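Local coordinates for putative DNA-binding protein (Salmonella choleraesuis, PDB 2HX0), which is not functionally defined in detail but probably binds DNA, belongs to the plant and prokaryote conserved (PCC) family and carries a bound magnesium ion, at residues G89-L94 against F130-C135; A50-S55 against I79-T84; R19-R24 against H36-Q41; L61-A64 against T69-L72. The protein carries 2 engineered substitutions. All blocks are in the same frame, centred on the assembly; numbering follows the deposited sequence.

Contact 1: residues G89-L94 against F130-C135; sequences GEHLHL and FSRQPC. With MG (magnesium ion), chain B.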
# COMPACT_ATOMS: atom_id res chain seq x y z
N GLY A 89 -8.83 -7.30 -17.39
CA GLY A 89 -9.60 -6.77 -16.28
C GLY A 89 -8.73 -6.16 -15.21
O GLY A 89 -7.50 -6.30 -15.24
N GLU A 90 -9.36 -5.46 -14.27
CA GLU A 90 -8.64 -4.82 -13.18
C GLU A 90 -9.63 -4.26 -12.16
O GLU A 90 -10.83 -4.20 -12.42
CB GLU A 90 -7.77 -3.67 -13.70
CG GLU A 90 -8.53 -2.43 -14.16
CD GLU A 90 -9.27 -2.64 -15.46
OE1 GLU A 90 -8.65 -3.16 -16.42
OE2 GLU A 90 -10.47 -2.29 -15.54
N HIS A 91 -9.11 -3.87 -11.01
CA HIS A 91 -9.91 -3.28 -9.94
C HIS A 91 -8.91 -2.45 -9.15
O HIS A 91 -8.18 -2.98 -8.32
CB HIS A 91 -10.54 -4.36 -9.05
CG HIS A 91 -11.54 -3.82 -8.08
ND1 HIS A 91 -12.27 -4.63 -7.23
CD2 HIS A 91 -11.95 -2.56 -7.82
CE1 HIS A 91 -13.07 -3.89 -6.49
NE2 HIS A 91 -12.90 -2.63 -6.83
N LEU A 92 -8.88 -1.15 -9.43
CA LEU A 92 -7.93 -0.25 -8.78
C LEU A 92 -8.59 0.91 -8.06
O LEU A 92 -9.53 1.51 -8.56
CB LEU A 92 -6.96 0.31 -9.83
CG LEU A 92 -6.21 -0.74 -10.65
CD1 LEU A 92 -5.56 -0.11 -11.87
CD2 LEU A 92 -5.17 -1.41 -9.76
N HIS A 93 -8.08 1.22 -6.87
CA HIS A 93 -8.57 2.34 -6.08
C HIS A 93 -7.43 3.34 -5.93
O HIS A 93 -6.27 2.95 -5.80
CB HIS A 93 -9.06 1.86 -4.71
CG HIS A 93 -10.38 1.16 -4.77
ND1 HIS A 93 -11.01 0.65 -3.65
CD2 HIS A 93 -11.20 0.89 -5.82
CE1 HIS A 93 -12.16 0.11 -4.00
NE2 HIS A 93 -12.30 0.24 -5.31
N LEU A 94 -7.77 4.62 -5.94
CA LEU A 94 -6.78 5.68 -5.86
C LEU A 94 -7.07 6.70 -4.78
O LEU A 94 -8.22 7.05 -4.54
CB LEU A 94 -6.71 6.39 -7.22
CG LEU A 94 -5.90 7.69 -7.35
CD1 LEU A 94 -4.41 7.41 -7.25
CD2 LEU A 94 -6.22 8.33 -8.70
N PHE A 130 -5.84 -14.49 -12.79
CA PHE A 130 -6.99 -13.73 -12.32
C PHE A 130 -7.97 -13.58 -13.48
O PHE A 130 -7.57 -13.44 -14.64
CB PHE A 130 -6.61 -12.31 -11.88
CG PHE A 130 -5.79 -12.24 -10.63
CD1 PHE A 130 -5.66 -13.33 -9.77
CD2 PHE A 130 -5.16 -11.04 -10.29
CE1 PHE A 130 -4.91 -13.23 -8.59
CE2 PHE A 130 -4.41 -10.93 -9.12
CZ PHE A 130 -4.28 -12.03 -8.27
N SER A 131 -9.26 -13.61 -13.16
CA SER A 131 -10.31 -13.40 -14.15
C SER A 131 -11.46 -12.73 -13.42
O SER A 131 -11.45 -12.65 -12.19
CB SER A 131 -10.77 -14.73 -14.77
OG SER A 131 -11.32 -15.60 -13.80
N ARG A 132 -12.43 -12.24 -14.17
CA ARG A 132 -13.59 -11.59 -13.57
C ARG A 132 -14.80 -12.43 -13.95
O ARG A 132 -15.18 -12.48 -15.12
CB ARG A 132 -13.73 -10.16 -14.09
CG ARG A 132 -12.47 -9.31 -13.90
CD ARG A 132 -12.19 -9.00 -12.44
NE ARG A 132 -10.81 -8.56 -12.24
CZ ARG A 132 -10.33 -8.05 -11.11
NH1 ARG A 132 -11.12 -7.88 -10.05
NH2 ARG A 132 -9.05 -7.72 -11.03
N GLN A 133 -15.38 -13.10 -12.96
CA GLN A 133 -16.53 -13.96 -13.20
C GLN A 133 -17.72 -13.45 -12.41
O GLN A 133 -17.57 -12.93 -11.30
CB GLN A 133 -16.20 -15.39 -12.76
CG GLN A 133 -14.89 -15.92 -13.31
CD GLN A 133 -14.93 -16.17 -14.81
OE1 GLN A 133 -13.91 -16.45 -15.42
NE2 GLN A 133 -16.12 -16.07 -15.40
N PRO A 134 -18.93 -13.60 -12.96
CA PRO A 134 -20.13 -13.13 -12.26
C PRO A 134 -20.36 -13.80 -10.90
O PRO A 134 -20.34 -15.02 -10.77
CB PRO A 134 -21.25 -13.42 -13.25
CG PRO A 134 -20.74 -14.59 -14.03
CD PRO A 134 -19.29 -14.23 -14.24
N CYS A 135 -20.56 -12.96 -9.89
CA CYS A 135 -20.83 -13.42 -8.54
C CYS A 135 -22.33 -13.31 -8.31
O CYS A 135 -22.90 -12.22 -8.44
CB CYS A 135 -20.09 -12.55 -7.52
SG CYS A 135 -20.45 -12.94 -5.78
MG MG B . -13.82 -0.66 -6.62
O HOH W 1 -15.09 -1.92 -4.86
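Arg132 reaches from the strand of residues 130-135 across to Glu90 and His91, and the contact shows how one arginine can join two strands running at 89° to each other without pairing their backbones. The touching is by van der Waals contact. The Arg132 chain bends at its second torsion (chi2 -69°), which turns the guanidinium over the strand of residues 89-94. One face then lies over Glu90 C, Arg132 NH2 comes within 3.6 Å of Glu90 CA, and Arg132 NH1 sits 3.7 Å from His91 CB.

The polar ends have other partners: Arg132 NE forms a salt bridge with Glu86 and NH2 is hydrogen-bonded to Thr84, while NH1 pairs with Glu119 of the second subunit, whose OE2 also accepts a hydrogen bond from His91 ND1. That carboxylate thus ties the arginine to the metal-binding histidine across the subunit interface and probably helps fix the rotation of the imidazole.

Metal coordination uses the other ring nitrogen. His91 NE2 and His93 NE2 each lie 2.2 Å from the magnesium ion, a water is 2.5 Å from the metal, and His107 ND1 adds a third histidine ligand. The His-X-His spacing on an extended strand puts both imidazoles on the same side.

Strand 89-97 is flanked by strands 75-86 and 103-108 in the main antiparallel sheet, whereas strand 128-134 pairs with strand 141-147 in a separate two-stranded sheet that stands beside it.

Contact 2: residues A50-S55 against I79-T84; sequences AGCTGS and ISLNGT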
# COMPACT_ATOMS: atom_id res chain seq x y z
N ALA A 50 2.08 -3.32 -6.12
CA ALA A 50 2.82 -3.55 -4.89
C ALA A 50 3.38 -2.26 -4.28
O ALA A 50 3.72 -2.23 -3.10
CB ALA A 50 3.95 -4.55 -5.13
N GLY A 51 3.48 -1.22 -5.10
CA GLY A 51 4.00 0.05 -4.61
C GLY A 51 3.77 1.13 -5.64
O GLY A 51 3.86 0.86 -6.84
N CYS A 52 3.46 2.34 -5.20
CA CYS A 52 3.23 3.43 -6.14
C CYS A 52 3.35 4.81 -5.51
O CYS A 52 2.85 5.05 -4.40
CB CYS A 52 1.84 3.29 -6.78
SG CYS A 52 1.43 4.59 -7.99
N THR A 53 4.02 5.70 -6.21
CA THR A 53 4.17 7.07 -5.75
C THR A 53 4.26 7.95 -6.98
O THR A 53 4.73 7.51 -8.03
CB THR A 53 5.44 7.25 -4.90
OG1 THR A 53 5.47 8.59 -4.38
CG2 THR A 53 6.69 7.01 -5.72
N GLY A 54 3.81 9.19 -6.87
CA GLY A 54 3.86 10.07 -8.02
C GLY A 54 2.94 11.27 -7.89
O GLY A 54 2.49 11.60 -6.80
N SER A 55 2.65 11.89 -9.03
CA SER A 55 1.81 13.08 -9.06
C SER A 55 0.89 13.05 -10.27
O SER A 55 1.21 12.47 -11.30
CB SER A 55 2.70 14.32 -9.11
OG SER A 55 3.63 14.23 -10.17
N ILE A 79 -1.11 9.27 -3.28
CA ILE A 79 -0.78 8.76 -1.96
C ILE A 79 -0.79 7.24 -1.97
O ILE A 79 0.05 6.59 -1.35
CB ILE A 79 -1.76 9.30 -0.90
CG1 ILE A 79 -1.59 10.82 -0.77
CG2 ILE A 79 -1.51 8.63 0.45
CD1 ILE A 79 -2.12 11.52 0.42
N SER A 80 -1.75 6.68 -2.68
CA SER A 80 -1.83 5.23 -2.80
C SER A 80 -2.65 4.84 -4.01
O SER A 80 -3.63 5.48 -4.37
CB SER A 80 -2.44 4.61 -1.54
OG SER A 80 -3.79 5.00 -1.37
N LEU A 81 -2.19 3.77 -4.66
CA LEU A 81 -2.86 3.22 -5.83
C LEU A 81 -2.80 1.73 -5.53
O LEU A 81 -1.72 1.14 -5.52
CB LEU A 81 -2.08 3.54 -7.11
CG LEU A 81 -2.60 2.80 -8.34
CD1 LEU A 81 -4.03 3.22 -8.62
CD2 LEU A 81 -1.70 3.10 -9.53
N ASN A 82 -3.95 1.15 -5.25
CA ASN A 82 -4.01 -0.26 -4.89
C ASN A 82 -4.98 -1.04 -5.74
O ASN A 82 -5.94 -0.50 -6.29
CB ASN A 82 -4.39 -0.41 -3.42
CG ASN A 82 -3.25 -0.06 -2.49
OD1 ASN A 82 -2.23 -0.75 -2.47
ND2 ASN A 82 -3.42 1.00 -1.71
N GLY A 83 -4.73 -2.34 -5.84
CA GLY A 83 -5.63 -3.15 -6.61
C GLY A 83 -4.95 -4.20 -7.46
O GLY A 83 -3.72 -4.30 -7.49
N THR A 84 -5.78 -4.96 -8.15
CA THR A 84 -5.33 -6.05 -9.00
C THR A 84 -5.53 -5.69 -10.46
O THR A 84 -6.32 -4.81 -10.79
CB THR A 84 -6.15 -7.31 -8.69
OG1 THR A 84 -7.55 -6.99 -8.78
CG2 THR A 84 -5.84 -7.82 -7.29
O HOH W 2 0.60 3.50 -3.82
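Cys52 and Leu81 share one first torsion: in both (chi1 -180° for Cys52, 171° for Leu81) it carries the group beyond CB away from the residue's own N. Both side chains set out toward the opposite strand, and the sulfur meets the leucine along its flank. Cys52 SG is 3.8 Å from Leu81 CB and equally 3.8 Å from Leu81 CD2, a snug apolar contact in the buried interior. Leu118 and Leu120 pack on the cysteine as well, while Met108 touches the leucine.

The two segments belong to strands 47-56 and 75-86, antiparallel neighbours in the main sheet of the PCC domain, yet at this level their backbones are joined through a water. It donates to Cys52 O at 2.8 Å and accepts from Leu81 N at 2.9 Å, bridging the two backbones where the CA atoms of Cys52 and Leu81 are 6.1 Å apart. Each strand is also bulged against the neighbour on its other side: Ala50 and Gly51 both face Val121 of strand 113-124, and Ile79 and Ser80 both face Ala95 of strand 89-97, each a classic beta bulge.

Subunit contacts follow the same strands. Ile79 O accepts a hydrogen bond from Asn82 ND2 of the third subunit, while Asn82 ND2 of this chain gives one to Ile79 O of the second subunit.

Contact 3: residues R19-R24 against H36-Q41; sequences RFYALR and HAFVQQ. Unlike the reference sequence in segment 19-24: Leu23 (reference Phe).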
# COMPACT_ATOMS: atom_id res chain seq x y z
N ARG A 19 6.90 -12.23 -9.24
CA ARG A 19 7.92 -11.63 -10.08
C ARG A 19 7.53 -10.16 -10.05
O ARG A 19 6.35 -9.83 -10.21
CB ARG A 19 7.83 -12.18 -11.50
CG ARG A 19 8.97 -11.72 -12.41
CD ARG A 19 8.96 -12.46 -13.74
NE ARG A 19 7.77 -12.16 -14.54
CZ ARG A 19 6.82 -13.04 -14.83
NH1 ARG A 19 6.90 -14.29 -14.40
NH2 ARG A 19 5.78 -12.67 -15.57
N PHE A 20 8.49 -9.27 -9.83
CA PHE A 20 8.17 -7.84 -9.77
C PHE A 20 8.72 -7.04 -10.93
O PHE A 20 9.76 -7.37 -11.51
CB PHE A 20 8.67 -7.24 -8.46
CG PHE A 20 7.98 -7.79 -7.26
CD1 PHE A 20 8.45 -8.95 -6.64
CD2 PHE A 20 6.82 -7.19 -6.77
CE1 PHE A 20 7.77 -9.51 -5.55
CE2 PHE A 20 6.13 -7.74 -5.69
CZ PHE A 20 6.61 -8.90 -5.08
N TYR A 21 8.00 -5.98 -11.26
CA TYR A 21 8.38 -5.09 -12.34
C TYR A 21 8.42 -3.66 -11.82
O TYR A 21 7.53 -3.24 -11.09
CB TYR A 21 7.37 -5.15 -13.48
CG TYR A 21 7.27 -6.49 -14.17
CD1 TYR A 21 6.47 -7.51 -13.65
CD2 TYR A 21 7.96 -6.74 -15.35
CE1 TYR A 21 6.36 -8.74 -14.30
CE2 TYR A 21 7.86 -7.96 -16.00
CZ TYR A 21 7.06 -8.95 -15.48
OH TYR A 21 6.96 -10.16 -16.13
N ALA A 22 9.45 -2.92 -12.20
CA ALA A 22 9.55 -1.54 -11.77
C ALA A 22 9.44 -0.66 -13.00
O ALA A 22 10.08 -0.93 -14.02
CB ALA A 22 10.88 -1.29 -11.06
N LEU A 23 8.62 0.38 -12.94
CA LEU A 23 8.50 1.26 -14.09
C LEU A 23 8.16 2.67 -13.68
O LEU A 23 7.67 2.92 -12.58
CB LEU A 23 7.45 0.74 -15.07
CG LEU A 23 6.02 0.55 -14.57
CD1 LEU A 23 5.05 0.70 -15.73
CD2 LEU A 23 5.88 -0.82 -13.91
N ARG A 24 8.43 3.61 -14.58
CA ARG A 24 8.14 5.00 -14.32
C ARG A 24 7.36 5.58 -15.49
O ARG A 24 7.81 5.47 -16.63
CB ARG A 24 9.43 5.80 -14.15
CG ARG A 24 9.18 7.26 -13.85
CD ARG A 24 10.00 8.16 -14.75
NE ARG A 24 9.48 9.53 -14.72
CZ ARG A 24 9.95 10.52 -15.46
NH1 ARG A 24 10.94 10.31 -16.31
NH2 ARG A 24 9.41 11.73 -15.37
N HIS A 36 -2.45 -0.85 -18.70
CA HIS A 36 -2.93 -1.91 -19.58
C HIS A 36 -1.87 -2.25 -20.62
O HIS A 36 -1.68 -3.41 -20.98
CB HIS A 36 -4.23 -1.51 -20.26
CG HIS A 36 -4.86 -2.61 -21.05
ND1 HIS A 36 -4.84 -2.66 -22.42
CD2 HIS A 36 -5.49 -3.74 -20.64
CE1 HIS A 36 -5.44 -3.76 -22.83
NE2 HIS A 36 -5.84 -4.44 -21.77
N ALA A 37 -1.16 -1.24 -21.11
CA ALA A 37 -0.12 -1.48 -22.10
C ALA A 37 0.98 -2.35 -21.49
O ALA A 37 1.51 -3.24 -22.15
CB ALA A 37 0.47 -0.16 -22.59
N PHE A 38 1.32 -2.07 -20.23
CA PHE A 38 2.36 -2.84 -19.56
C PHE A 38 1.89 -4.28 -19.34
O PHE A 38 2.66 -5.23 -19.48
CB PHE A 38 2.69 -2.20 -18.21
CG PHE A 38 3.99 -2.68 -17.62
CD1 PHE A 38 5.20 -2.17 -18.07
CD2 PHE A 38 4.00 -3.65 -16.62
CE1 PHE A 38 6.41 -2.62 -17.54
CE2 PHE A 38 5.20 -4.12 -16.08
CZ PHE A 38 6.42 -3.60 -16.54
N VAL A 39 0.62 -4.43 -18.98
CA VAL A 39 0.06 -5.76 -18.78
C VAL A 39 0.10 -6.55 -20.08
O VAL A 39 0.45 -7.73 -20.09
CB VAL A 39 -1.40 -5.67 -18.28
CG1 VAL A 39 -2.09 -7.01 -18.45
CG2 VAL A 39 -1.40 -5.26 -16.82
N GLN A 40 -0.25 -5.90 -21.19
CA GLN A 40 -0.24 -6.55 -22.49
C GLN A 40 1.18 -6.88 -22.93
O GLN A 40 1.45 -7.97 -23.42
CB GLN A 40 -0.90 -5.66 -23.54
CG GLN A 40 -2.42 -5.67 -23.49
CD GLN A 40 -2.99 -7.05 -23.81
OE1 GLN A 40 -2.62 -7.67 -24.81
NE2 GLN A 40 -3.89 -7.52 -22.96
N GLN A 41 2.10 -5.94 -22.73
CA GLN A 41 3.48 -6.17 -23.14
C GLN A 41 4.09 -7.38 -22.46
O GLN A 41 4.85 -8.14 -23.07
CB GLN A 41 4.34 -4.95 -22.84
CG GLN A 41 5.82 -5.22 -23.06
CD GLN A 41 6.69 -3.99 -22.98
OE1 GLN A 41 7.91 -4.08 -23.07
NE2 GLN A 41 6.06 -2.83 -22.81
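Leu23 of strand 15-25, outermost within the chain, and Phe38 of helix 31-42 are the residues whose CA atoms come nearest, 9.2 Å apart. At that separation strand and helix meet through side chains. Phe38 CG is anti to the backbone N (chi1 -164°), which sends the ring down between Leu23 and Tyr21, both on one side of the strand. Leu23, which differs from the reference sequence, lies over one face of the ring: its CD2 is 4.0 Å from the ring centroid, a CH-pi contact 15° off the normal. At the ring's edge, Phe38 CE2 comes to 3.5 Å from Tyr21 CB.

The two aromatic rings form an offset edge-to-face pair, the edge of Phe38 directed at the face of Tyr21, planes at 85° and centroids 5.5 Å apart. Tyr21 OH is gripped side-on by Arg19, which donates from NE at 2.7 Å and from NH2 at 2.8 Å in the guanidinium plane.

Phe20 and Tyr21 pair antiparallel with a strand of the third subunit, extending the sheet across the interface. The helix is thus seated by apolar and aromatic contact, while the Arg19 bonds hold the tyrosine ring rather than join strand and helix.

Contact 4: residues L61-A64 against T69-L72; sequences LRYA and TTSL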
# COMPACT_ATOMS: atom_id res chain seq x y z
N LEU A 61 -12.15 9.72 -10.72
CA LEU A 61 -12.54 8.82 -9.65
C LEU A 61 -14.04 8.58 -9.61
O LEU A 61 -14.83 9.47 -9.91
CB LEU A 61 -12.13 9.39 -8.29
CG LEU A 61 -10.64 9.52 -7.98
CD1 LEU A 61 -10.45 10.28 -6.68
CD2 LEU A 61 -10.03 8.12 -7.89
N ARG A 62 -14.42 7.36 -9.25
CA ARG A 62 -15.83 7.02 -9.11
C ARG A 62 -15.98 6.81 -7.60
O ARG A 62 -15.43 5.85 -7.05
CB ARG A 62 -16.17 5.73 -9.86
CG ARG A 62 -17.65 5.43 -9.91
CD ARG A 62 -17.93 4.14 -10.67
NE ARG A 62 -17.42 2.98 -9.96
CZ ARG A 62 -17.46 1.73 -10.42
NH1 ARG A 62 -18.00 1.48 -11.61
NH2 ARG A 62 -16.98 0.74 -9.69
N TYR A 63 -16.69 7.70 -6.93
CA TYR A 63 -16.86 7.59 -5.49
C TYR A 63 -17.76 6.43 -5.07
O TYR A 63 -18.56 5.93 -5.87
CB TYR A 63 -17.38 8.91 -4.92
CG TYR A 63 -16.45 10.08 -5.16
CD1 TYR A 63 -15.06 9.93 -5.11
CD2 TYR A 63 -16.96 11.35 -5.43
CE1 TYR A 63 -14.21 11.01 -5.32
CE2 TYR A 63 -16.11 12.44 -5.63
CZ TYR A 63 -14.74 12.26 -5.57
OH TYR A 63 -13.91 13.35 -5.76
N ALA A 64 -17.62 6.01 -3.81
CA ALA A 64 -18.37 4.90 -3.25
C ALA A 64 -19.86 4.89 -3.58
O ALA A 64 -20.58 5.85 -3.30
CB ALA A 64 -18.18 4.87 -1.74
N THR A 69 -18.63 9.26 -12.98
CA THR A 69 -17.22 9.46 -12.73
C THR A 69 -16.99 10.93 -12.43
O THR A 69 -17.54 11.80 -13.11
CB THR A 69 -16.37 9.08 -13.97
OG1 THR A 69 -16.51 7.68 -14.23
CG2 THR A 69 -14.91 9.42 -13.74
N THR A 70 -16.20 11.22 -11.40
CA THR A 70 -15.89 12.59 -11.03
C THR A 70 -14.55 12.95 -11.66
O THR A 70 -13.55 12.28 -11.42
CB THR A 70 -15.81 12.76 -9.50
OG1 THR A 70 -17.05 12.36 -8.91
CG2 THR A 70 -15.52 14.20 -9.14
N SER A 71 -14.53 14.00 -12.47
CA SER A 71 -13.31 14.44 -13.12
C SER A 71 -12.79 15.72 -12.47
O SER A 71 -13.51 16.71 -12.36
CB SER A 71 -13.55 14.68 -14.61
OG SER A 71 -13.94 13.47 -15.25
N LEU A 72 -11.53 15.68 -12.05
CA LEU A 72 -10.92 16.83 -11.40
C LEU A 72 -9.60 17.16 -12.07
O LEU A 72 -8.97 16.29 -12.67
CB LEU A 72 -10.68 16.53 -9.92
CG LEU A 72 -11.88 15.94 -9.18
CD1 LEU A 72 -11.46 15.52 -7.78
CD2 LEU A 72 -13.01 16.97 -9.12
O HOH W 3 -18.17 9.78 -8.53
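Thr70 OG1 lies oblique to the Tyr63 ring, 3.4 Å from Tyr63 CE2, and the two side chains cross at about a right angle. The hydroxyl end of the ring lies beside the methyl, Tyr63 OH being 3.8 Å from Thr70 CG2. From the opposite direction Leu72 comes up to the same phenol oxygen, its CD1 3.8 Å from Tyr63 OH. Leu104 of the neighbouring strand and Pro99 of the second subunit also pack on the tyrosine.

These contacts lie toward the turn end of the beta hairpin of strands 59-62 and 70-73, the latter being the outermost strand of the sheet on this side within the chain. Leu61 and Thr70 form an antiparallel hydrogen-bonded pair of it. Leu61 N donates to Thr70 O at 3.0 Å, and Thr70 N returns a bond of 2.7 Å to Leu61 O, both nearly straight, with N-H...O angles of 170° and 166°.

Beyond that pair a water takes up the link: it accepts from Tyr63 N at 3.0 Å and is hydrogen-bonded to Thr70 OG1 at 2.8 Å. Thr70 holds this hydroxyl beside its own backbone N (chi1 -59°), which turns it to both the water and the tyrosine ring.

Contacts 2 and 3 are buried, whereas contacts 1 and 4 lie at the surface, and the chemistry changes accordingly. The buried pair relies on apolar and aromatic packing, supplemented in contact 2 by one bridging water; contact 4 is joined by a pair of backbone hydrogen bonds, and contact 1 packs an arginine on a strand beside a metal site, its charge met by partners outside the two segments. All four reach the main antiparallel sheet. Contacts 1 and 2 use neighbouring strands, joined by a backbone bond between His93 and Asn82, while Leu94 of contact 1 packs on Leu61 of contact 4. Contacts 3 and 4, with centres about 25 Å apart, lie on opposite sides of the chain's centre.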